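Local coordinates for protein CRISPR-associated endonuclease Cas1 (Thermotoga maritima, PDB 4XTK) that probably acts as a metal-dependent DNA endonuclease of the CRISPR system, an adaptive immunity against viruses, plasmids and other mobile genetic elements, at residues His69-Glu74 and Ile208-Leu213; Gly90-Lys95 and Lys311-Leu316; Glu178-Arg183 and Thr191-Gly196. All blocks are in the same frame, centred on the assembly; numbering follows the deposited sequence.

Interaction 1 (His69-Glu74 and Ile208-Leu213)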
loop_
_atom_site.group_PDB
_atom_site.type_symbol
_atom_site.label_atom_id
_atom_site.label_comp_id
_atom_site.label_asym_id
_atom_site.label_seq_id
_atom_site.Cartn_x
_atom_site.Cartn_y
_atom_site.Cartn_z
ATOM N N HIS E 69 9.046 -2.108 -6.604
ATOM C CA HIS E 69 7.683 -1.760 -7.002
ATOM C C HIS E 69 7.414 -2.167 -8.449
ATOM O O HIS E 69 8.268 -1.999 -9.320
ATOM C CB HIS E 69 7.434 -0.259 -6.845
ATOM C CG HIS E 69 7.798 0.283 -5.499
ATOM N ND1 HIS E 69 7.057 0.020 -4.367
ATOM C CD2 HIS E 69 8.808 1.094 -5.108
ATOM C CE1 HIS E 69 7.606 0.633 -3.332
ATOM N NE2 HIS E 69 8.668 1.294 -3.755
ATOM N N PHE E 70 6.218 -2.687 -8.704
ATOM C CA PHE E 70 5.865 -3.155 -10.037
ATOM C C PHE E 70 4.758 -2.307 -10.669
ATOM O O PHE E 70 3.768 -1.968 -10.017
ATOM C CB PHE E 70 5.445 -4.630 -9.983
ATOM C CG PHE E 70 6.554 -5.561 -9.584
ATOM C CD1 PHE E 70 7.424 -6.067 -10.535
ATOM C CD2 PHE E 70 6.735 -5.923 -8.258
ATOM C CE1 PHE E 70 8.447 -6.921 -10.170
ATOM C CE2 PHE E 70 7.757 -6.777 -7.889
ATOM C CZ PHE E 70 8.614 -7.275 -8.843
ATOM N N PHE E 71 4.940 -1.971 -11.944
ATOM C CA PHE E 71 3.953 -1.204 -12.705
ATOM C C PHE E 71 3.658 -1.885 -14.044
ATOM O O PHE E 71 4.524 -2.540 -14.619
ATOM C CB PHE E 71 4.444 0.227 -12.938
ATOM C CG PHE E 71 4.753 0.975 -11.673
ATOM C CD1 PHE E 71 5.986 0.839 -11.055
ATOM C CD2 PHE E 71 3.813 1.821 -11.106
ATOM C CE1 PHE E 71 6.271 1.522 -9.890
ATOM C CE2 PHE E 71 4.092 2.509 -9.943
ATOM C CZ PHE E 71 5.323 2.361 -9.335
ATOM N N ASN E 72 2.436 -1.734 -14.537
ATOM C CA ASN E 72 2.052 -2.383 -15.781
ATOM C C ASN E 72 2.397 -1.541 -17.012
ATOM O O ASN E 72 3.120 -0.546 -16.912
ATOM C CB ASN E 72 0.555 -2.728 -15.771
ATOM C CG ASN E 72 -0.354 -1.499 -15.780
ATOM O OD1 ASN E 72 0.061 -0.386 -16.114
ATOM N ND2 ASN E 72 -1.618 -1.711 -15.428
ATOM N N ARG E 73 1.875 -1.964 -18.164
ATOM C CA ARG E 73 2.100 -1.296 -19.443
ATOM C C ARG E 73 1.866 0.212 -19.359
ATOM O O ARG E 73 2.785 0.998 -19.587
ATOM C CB ARG E 73 1.203 -1.907 -20.526
ATOM N N GLU E 74 0.641 0.611 -19.031
ATOM C CA GLU E 74 0.293 2.030 -18.948
ATOM C C GLU E 74 0.939 2.747 -17.757
ATOM O O GLU E 74 0.799 3.961 -17.612
ATOM C CB GLU E 74 -1.224 2.212 -18.881
ATOM C CG GLU E 74 -1.970 1.825 -20.149
ATOM C CD GLU E 74 -2.334 0.356 -20.183
ATOM O OE1 GLU E 74 -1.936 -0.379 -19.254
ATOM O OE2 GLU E 74 -3.026 -0.063 -21.133
ATOM N N ILE E 208 1.003 9.468 -8.555
ATOM C CA ILE E 208 1.120 9.565 -7.107
ATOM C C ILE E 208 1.669 8.250 -6.542
ATOM O O ILE E 208 2.519 8.247 -5.651
ATOM C CB ILE E 208 -0.233 9.911 -6.444
ATOM C CG1 ILE E 208 -0.660 11.344 -6.793
ATOM C CG2 ILE E 208 -0.143 9.768 -4.925
ATOM C CD1 ILE E 208 -2.061 11.718 -6.280
ATOM N N TYR E 209 1.202 7.131 -7.086
ATOM C CA TYR E 209 1.697 5.819 -6.680
ATOM C C TYR E 209 3.186 5.658 -6.973
ATOM O O TYR E 209 3.828 4.745 -6.461
ATOM C CB TYR E 209 0.921 4.704 -7.383
ATOM C CG TYR E 209 -0.406 4.338 -6.745
ATOM C CD1 TYR E 209 -0.517 4.154 -5.374
ATOM C CD2 TYR E 209 -1.549 4.154 -7.529
ATOM C CE1 TYR E 209 -1.719 3.809 -4.798
ATOM C CE2 TYR E 209 -2.760 3.807 -6.962
ATOM C CZ TYR E 209 -2.842 3.636 -5.598
ATOM O OH TYR E 209 -4.049 3.290 -5.033
ATOM N N GLN E 210 3.733 6.534 -7.807
ATOM C CA GLN E 210 5.161 6.502 -8.098
ATOM C C GLN E 210 5.909 7.445 -7.167
ATOM O O GLN E 210 7.103 7.663 -7.335
ATOM C CB GLN E 210 5.438 6.860 -9.561
ATOM C CG GLN E 210 4.692 5.978 -10.557
ATOM C CD GLN E 210 4.964 6.345 -12.004
ATOM O OE1 GLN E 210 5.792 7.209 -12.297
ATOM N NE2 GLN E 210 4.240 5.710 -12.916
ATOM N N THR E 211 5.192 8.019 -6.204
ATOM C CA THR E 211 5.792 8.912 -5.204
ATOM C C THR E 211 5.693 8.365 -3.782
ATOM O O THR E 211 5.301 7.217 -3.562
ATOM C CB THR E 211 5.144 10.314 -5.188
ATOM O OG1 THR E 211 3.831 10.229 -4.616
ATOM C CG2 THR E 211 5.084 10.906 -6.588
ATOM N N HIS E 212 6.080 9.201 -2.827
ATOM C CA HIS E 212 5.997 8.868 -1.410
ATOM C C HIS E 212 4.685 9.363 -0.807
ATOM O O HIS E 212 4.468 9.247 0.403
ATOM C CB HIS E 212 7.177 9.468 -0.645
ATOM C CG HIS E 212 8.505 8.911 -1.045
ATOM N ND1 HIS E 212 9.641 9.686 -1.118
ATOM C CD2 HIS E 212 8.882 7.656 -1.385
ATOM C CE1 HIS E 212 10.663 8.935 -1.496
ATOM N NE2 HIS E 212 10.229 7.699 -1.663
ATOM N N LEU E 213 3.828 9.935 -1.651
ATOM C CA LEU E 213 2.526 10.440 -1.218
ATOM C C LEU E 213 1.483 9.337 -1.172
ATOM O O LEU E 213 1.553 8.376 -1.931
ATOM C CB LEU E 213 2.049 11.561 -2.142
ATOM C CG LEU E 213 2.854 12.863 -2.135
ATOM C CD1 LEU E 213 2.689 13.609 -3.461
ATOM C CD2 LEU E 213 2.421 13.741 -0.969
#
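The ring of F71 meets Y209 and Q210 with the CE2-CZ side of its rim. The backbone oxygen of Y209 lies at the ring's edge, near its plane, with CZ of F71 4.0 Å from O of Y209. The chain of Q210 comes in obliquely, and its nearest methylene puts CG 3.6 Å from CE2 of F71; CZ of F71 is little farther from the same carbon. The amide of Q210 stands steeply to the ring, the two planes 75° apart, so they do not stack. F71 has its CG anti to the carbonyl carbon (chi1 -58°), which swings the ring off the strand end and toward the 208-213 loop. Beyond these two segments F71 stacks on F48 and also meets the ring of Y77, which in turn touches Y209.

Q210 is extended past CG, and this carries its NE2 on to a weak hydrogen bond with the backbone O of G75. The loop that offers Q210 is folded by its own bonds. I208 to T211 form a type I beta turn, N of T211 reaching O of I208 at 2.7 Å. OG1 of T211 bonds to the same oxygen in the carbonyl plane, so I208 O has two donors. That hydroxyl also accepts from N of L213 at 3.0 Å, with an N-H...O angle of 158°, an ST turn.

The second subunit closes in here as well: K55 of that subunit bonds O of F71, and its R84 packs on Y209. This small junction, an aromatic ring against a turn, joins the N-terminal beta domain to the helical C-terminal domain, the two-domain architecture of Cas1, where strand 68-71 meets the turn that follows helix 188-208.

Interaction 2 (Gly90-Lys95 and Lys311-Leu316)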
loop_
_atom_site.group_PDB
_atom_site.type_symbol
_atom_site.label_atom_id
_atom_site.label_comp_id
_atom_site.label_asym_id
_atom_site.label_seq_id
_atom_site.Cartn_x
_atom_site.Cartn_y
_atom_site.Cartn_z
ATOM N N GLY E 90 10.346 6.795 3.397
ATOM C CA GLY E 90 9.970 8.198 3.335
ATOM C C GLY E 90 8.495 8.404 3.046
ATOM O O GLY E 90 8.078 9.487 2.639
ATOM N N PHE E 91 7.709 7.354 3.257
ATOM C CA PHE E 91 6.267 7.401 3.079
ATOM C C PHE E 91 5.668 8.537 3.916
ATOM O O PHE E 91 5.933 8.657 5.113
ATOM C CB PHE E 91 5.671 6.040 3.453
ATOM C CG PHE E 91 4.230 5.891 3.112
ATOM C CD1 PHE E 91 3.713 6.472 1.970
ATOM C CD2 PHE E 91 3.397 5.125 3.906
ATOM C CE1 PHE E 91 2.376 6.327 1.643
ATOM C CE2 PHE E 91 2.066 4.970 3.587
ATOM C CZ PHE E 91 1.552 5.573 2.452
ATOM N N LEU E 92 4.881 9.382 3.264
ATOM C CA LEU E 92 4.434 10.648 3.843
ATOM C C LEU E 92 3.057 10.625 4.526
ATOM O O LEU E 92 2.532 11.676 4.896
ATOM C CB LEU E 92 4.446 11.717 2.757
ATOM C CG LEU E 92 5.843 11.987 2.208
ATOM C CD1 LEU E 92 5.759 12.796 0.920
ATOM C CD2 LEU E 92 6.698 12.707 3.256
ATOM N N ILE E 93 2.468 9.442 4.667
ATOM C CA ILE E 93 1.108 9.324 5.179
ATOM C C ILE E 93 0.892 10.065 6.517
ATOM O O ILE E 93 -0.117 10.752 6.691
ATOM C CB ILE E 93 0.701 7.824 5.315
ATOM C CG1 ILE E 93 -0.776 7.696 5.679
ATOM C CG2 ILE E 93 1.586 7.071 6.299
ATOM C CD1 ILE E 93 -1.698 8.211 4.614
ATOM N N LEU E 94 1.849 9.973 7.436
ATOM C CA LEU E 94 1.716 10.631 8.730
ATOM C C LEU E 94 1.823 12.141 8.588
ATOM O O LEU E 94 1.107 12.885 9.266
ATOM C CB LEU E 94 2.773 10.120 9.715
ATOM C CG LEU E 94 2.694 8.622 10.025
ATOM C CD1 LEU E 94 3.712 8.229 11.078
ATOM C CD2 LEU E 94 1.289 8.204 10.442
ATOM N N LYS E 95 2.721 12.596 7.721
ATOM C CA LYS E 95 2.881 14.028 7.517
ATOM C C LYS E 95 1.607 14.579 6.905
ATOM O O LYS E 95 1.163 15.671 7.263
ATOM C CB LYS E 95 4.082 14.338 6.627
ATOM C CG LYS E 95 5.422 13.866 7.172
ATOM C CD LYS E 95 5.759 14.503 8.502
ATOM C CE LYS E 95 6.169 15.951 8.324
ATOM N NZ LYS E 95 6.640 16.555 9.596
ATOM N N LYS E 311 6.608 18.944 -5.433
ATOM C CA LYS E 311 6.470 20.209 -4.714
ATOM C C LYS E 311 5.687 20.008 -3.429
ATOM O O LYS E 311 5.986 20.606 -2.402
ATOM C CB LYS E 311 5.773 21.258 -5.581
ATOM C CG LYS E 311 6.651 22.429 -5.990
ATOM C CD LYS E 311 5.885 23.399 -6.892
ATOM C CE LYS E 311 6.093 23.089 -8.375
ATOM N NZ LYS E 311 7.520 23.202 -8.799
ATOM N N LEU E 312 4.668 19.166 -3.499
ATOM C CA LEU E 312 3.858 18.875 -2.333
ATOM C C LEU E 312 4.667 18.053 -1.340
ATOM O O LEU E 312 4.570 18.256 -0.128
ATOM C CB LEU E 312 2.581 18.136 -2.730
ATOM C CG LEU E 312 1.658 17.788 -1.564
ATOM C CD1 LEU E 312 1.247 19.058 -0.814
ATOM C CD2 LEU E 312 0.447 17.000 -2.052
ATOM N N GLU E 313 5.464 17.126 -1.866
ATOM C CA GLU E 313 6.336 16.295 -1.042
ATOM C C GLU E 313 7.302 17.152 -0.234
ATOM O O GLU E 313 7.478 16.958 0.976
ATOM C CB GLU E 313 7.122 15.307 -1.909
ATOM C CG GLU E 313 6.312 14.108 -2.384
ATOM C CD GLU E 313 7.135 13.133 -3.203
ATOM O OE1 GLU E 313 7.855 13.583 -4.122
ATOM O OE2 GLU E 313 7.067 11.915 -2.929
ATOM N N LYS E 314 7.925 18.107 -0.909
ATOM C CA LYS E 314 8.885 18.965 -0.244
ATOM C C LYS E 314 8.187 19.836 0.789
ATOM O O LYS E 314 8.701 20.025 1.890
ATOM C CB LYS E 314 9.654 19.803 -1.266
ATOM C CG LYS E 314 10.730 18.993 -1.976
ATOM C CD LYS E 314 11.572 19.831 -2.924
ATOM C CE LYS E 314 10.733 20.522 -3.979
ATOM N NZ LYS E 314 11.617 21.106 -5.024
ATOM N N HIS E 315 7.003 20.332 0.447
ATOM C CA HIS E 315 6.215 21.126 1.384
ATOM C C HIS E 315 5.901 20.344 2.661
ATOM O O HIS E 315 6.064 20.857 3.771
ATOM C CB HIS E 315 4.915 21.589 0.731
ATOM C CG HIS E 315 3.965 22.249 1.680
ATOM N ND1 HIS E 315 4.119 23.551 2.107
ATOM C CD2 HIS E 315 2.849 21.781 2.292
ATOM C CE1 HIS E 315 3.135 23.859 2.933
ATOM N NE2 HIS E 315 2.350 22.803 3.059
ATOM N N LEU E 316 5.464 19.099 2.494
ATOM C CA LEU E 316 5.051 18.281 3.628
ATOM C C LEU E 316 6.185 18.025 4.622
ATOM O O LEU E 316 5.942 17.940 5.824
ATOM C CB LEU E 316 4.472 16.950 3.146
ATOM C CG LEU E 316 3.090 17.049 2.488
ATOM C CD1 LEU E 316 2.677 15.737 1.900
ATOM C CD2 LEU E 316 2.047 17.480 3.456
#
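Apolar packing carries most of this contact, and L92 is at its middle. Its CD1 methyl lies against the aliphatic part of E313, 3.6 Å from CG, and is only slightly farther from CB of the same residue. The side chains of L92 and E313 cross at about a right angle, so the leucine meets the glutamate chain broadside. The same methyl also approaches L316, with CD1 of L92 4.4 Å from CD1 of L316. E313 is extended beyond CG (chi2 -178°), which sets its methylenes across the leucine methyl while the carboxylate runs on past it. CB of K95 and CB of L316 add a further approach of 4.4 Å, where the two backbones come closest.

In the fold, this joins the start of helix 93-101, with L92 at its N-cap position, to the last turns of helix 301-316 in the helical domain of Cas1. I109 of helix 103-127 covers L316 from elsewhere in the chain. Across the subunit boundary, F91 meets F225 of the second subunit edge-to-face, and I93 packs on I93 of that subunit.

Among the polar groups, the carboxylate of E313 is held at both oxygens: OE2 accepts from N of H212, and OE1 bonds ND1 of H310. O of L316 has CE of K95 for a neighbour at 3.2 Å and takes a weak hydrogen bond from NE2 of H99. The lysine chain bends at chi2 and chi3 (-61° and -74°), turning its amine toward E98 on its own helix, with which NZ makes a long, weak ion pair.

Interaction 3 (Glu178-Arg183 and Thr191-Gly196)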
loop_
_atom_site.group_PDB
_atom_site.type_symbol
_atom_site.label_atom_id
_atom_site.label_comp_id
_atom_site.label_asym_id
_atom_site.label_seq_id
_atom_site.Cartn_x
_atom_site.Cartn_y
_atom_site.Cartn_z
ATOM N N GLU E 178 -22.429 24.976 -22.457
ATOM C CA GLU E 178 -23.527 25.673 -21.798
ATOM C C GLU E 178 -23.166 25.833 -20.320
ATOM O O GLU E 178 -22.232 26.560 -19.975
ATOM C CB GLU E 178 -24.850 24.925 -21.976
ATOM C CG GLU E 178 -25.326 24.839 -23.422
ATOM C CD GLU E 178 -25.533 26.204 -24.061
ATOM O OE1 GLU E 178 -26.228 27.048 -23.454
ATOM O OE2 GLU E 178 -25.004 26.430 -25.174
ATOM N N LYS E 179 -23.912 25.172 -19.451
ATOM C CA LYS E 179 -23.597 25.159 -18.030
ATOM C C LYS E 179 -22.959 23.826 -17.621
ATOM O O LYS E 179 -23.483 22.771 -17.955
ATOM C CB LYS E 179 -24.875 25.423 -17.236
ATOM C CG LYS E 179 -24.735 25.607 -15.742
ATOM C CD LYS E 179 -26.131 25.928 -15.182
ATOM C CE LYS E 179 -26.135 26.201 -13.687
ATOM N NZ LYS E 179 -25.479 27.488 -13.336
ATOM N N ARG E 180 -21.816 23.869 -16.936
ATOM C CA ARG E 180 -21.284 22.674 -16.267
ATOM C C ARG E 180 -21.289 22.823 -14.755
ATOM O O ARG E 180 -20.614 23.691 -14.201
ATOM C CB ARG E 180 -19.858 22.343 -16.711
ATOM C CG ARG E 180 -19.318 21.078 -16.010
ATOM C CD ARG E 180 -18.075 20.522 -16.679
ATOM N NE ARG E 180 -17.651 19.245 -16.104
ATOM C CZ ARG E 180 -17.949 18.055 -16.621
ATOM N NH1 ARG E 180 -18.684 17.974 -17.723
ATOM N NH2 ARG E 180 -17.513 16.943 -16.040
ATOM N N THR E 181 -22.039 21.948 -14.096
ATOM C CA THR E 181 -22.157 21.954 -12.643
ATOM C C THR E 181 -21.669 20.631 -12.053
ATOM O O THR E 181 -21.091 19.801 -12.754
ATOM C CB THR E 181 -23.605 22.219 -12.197
ATOM O OG1 THR E 181 -24.477 21.245 -12.785
ATOM C CG2 THR E 181 -24.044 23.605 -12.635
ATOM N N ARG E 182 -21.874 20.459 -10.752
ATOM C CA ARG E 182 -21.528 19.213 -10.077
ATOM C C ARG E 182 -22.325 18.025 -10.647
ATOM O O ARG E 182 -21.888 16.872 -10.567
ATOM C CB ARG E 182 -21.753 19.352 -8.566
ATOM N N ARG E 183 -23.494 18.309 -11.216
ATOM C CA ARG E 183 -24.219 17.317 -12.010
ATOM C C ARG E 183 -24.415 17.850 -13.425
ATOM O O ARG E 183 -25.451 18.438 -13.740
ATOM C CB ARG E 183 -25.572 16.966 -11.388
ATOM C CG ARG E 183 -26.278 15.826 -12.100
ATOM C CD ARG E 183 -27.602 15.484 -11.458
ATOM N NE ARG E 183 -28.322 14.471 -12.226
ATOM C CZ ARG E 183 -28.171 13.162 -12.059
ATOM N NH1 ARG E 183 -27.327 12.701 -11.144
ATOM N NH2 ARG E 183 -28.866 12.312 -12.801
ATOM N N THR E 191 -20.043 15.313 -21.956
ATOM C CA THR E 191 -19.639 13.918 -22.086
ATOM C C THR E 191 -18.133 13.830 -22.308
ATOM O O THR E 191 -17.464 12.939 -21.782
ATOM C CB THR E 191 -20.365 13.222 -23.245
ATOM O OG1 THR E 191 -21.773 13.220 -22.988
ATOM C CG2 THR E 191 -19.876 11.786 -23.400
ATOM N N LEU E 192 -17.607 14.769 -23.089
ATOM C CA LEU E 192 -16.180 14.827 -23.365
ATOM C C LEU E 192 -15.380 15.296 -22.152
ATOM O O LEU E 192 -14.402 14.653 -21.761
ATOM C CB LEU E 192 -15.909 15.743 -24.559
ATOM C CG LEU E 192 -16.329 15.171 -25.911
ATOM C CD1 LEU E 192 -16.229 16.240 -26.974
ATOM C CD2 LEU E 192 -15.475 13.964 -26.281
ATOM N N ILE E 193 -15.801 16.415 -21.563
ATOM C CA ILE E 193 -15.122 16.963 -20.395
ATOM C C ILE E 193 -15.077 15.929 -19.267
ATOM O O ILE E 193 -14.032 15.718 -18.654
ATOM C CB ILE E 193 -15.802 18.252 -19.890
ATOM C CG1 ILE E 193 -15.842 19.306 -20.998
ATOM C CG2 ILE E 193 -15.083 18.791 -18.657
ATOM C CD1 ILE E 193 -14.480 19.717 -21.493
ATOM N N SER E 194 -16.207 15.274 -19.014
ATOM C CA SER E 194 -16.264 14.232 -17.995
ATOM C C SER E 194 -15.295 13.110 -18.311
ATOM O O SER E 194 -14.573 12.639 -17.429
ATOM C CB SER E 194 -17.676 13.670 -17.863
ATOM O OG SER E 194 -18.538 14.626 -17.270
ATOM N N PHE E 195 -15.272 12.693 -19.574
ATOM C CA PHE E 195 -14.391 11.612 -19.986
ATOM C C PHE E 195 -12.923 12.009 -19.838
ATOM O O PHE E 195 -12.128 11.258 -19.274
ATOM C CB PHE E 195 -14.686 11.195 -21.423
ATOM C CG PHE E 195 -13.871 10.029 -21.882
ATOM C CD1 PHE E 195 -14.149 8.751 -21.423
ATOM C CD2 PHE E 195 -12.810 10.210 -22.758
ATOM C CE1 PHE E 195 -13.386 7.662 -21.838
ATOM C CE2 PHE E 195 -12.046 9.131 -23.181
ATOM C CZ PHE E 195 -12.333 7.855 -22.719
ATOM N N GLY E 196 -12.575 13.193 -20.340
ATOM C CA GLY E 196 -11.224 13.713 -20.228
ATOM C C GLY E 196 -10.780 13.846 -18.780
ATOM O O GLY E 196 -9.666 13.447 -18.422
#
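R180 lays its guanidinium flat against I193 and turns one edge to S194. CG2 of I193 sits over the centre of one guanidinium face, with CZ of R180 3.6 Å from CG2. S194 comes at the edge instead: NH2 of R180 donates to OG of S194 at 2.8 Å, nearly straight at 166° and only 5° out of the guanidinium plane. The in-plane bond and the methyl on the face together help to fix how the flat group is turned. The arginine gets there by stretching out, CG opposite the backbone N (chi1 -179°) and the chain extended as far as NE.

Further bonds lie one turn back on the helix. NH1 of R180 bonds OD1 of N190, and S194 OG bonds O of N190, so both partners of the cross-segment bond are tied to one residue. Y163 of helix 148-166 packs on R180 and I193, while I193 also touches D244 and F247 of helix 230-252. The 178-183 loop is thereby fastened to helix 188-208, between helices 148-166 and 230-252, which carry the probable manganese ligands E155 and E236.

In the fold
Interactions 1 and 2 are neighbours, their centres 16 Å apart, and they touch directly through H212, whose backbone O probably bonds N of L92. Their segments alternate along the chain, in the order 69-74, 90-95, 208-213, 311-316, so the last helix is tied back to the first third of the chain, beside the second subunit, which both contacts touch. Interaction 3 comes between 90-95 and 208-213 in sequence but sits on the opposite side of the chain's centre, 28 and 32 Å from the other two. Helix 188-208 spans that gap: it carries 191-196 and leads to I208, connecting the metal-site side with the subunit boundary.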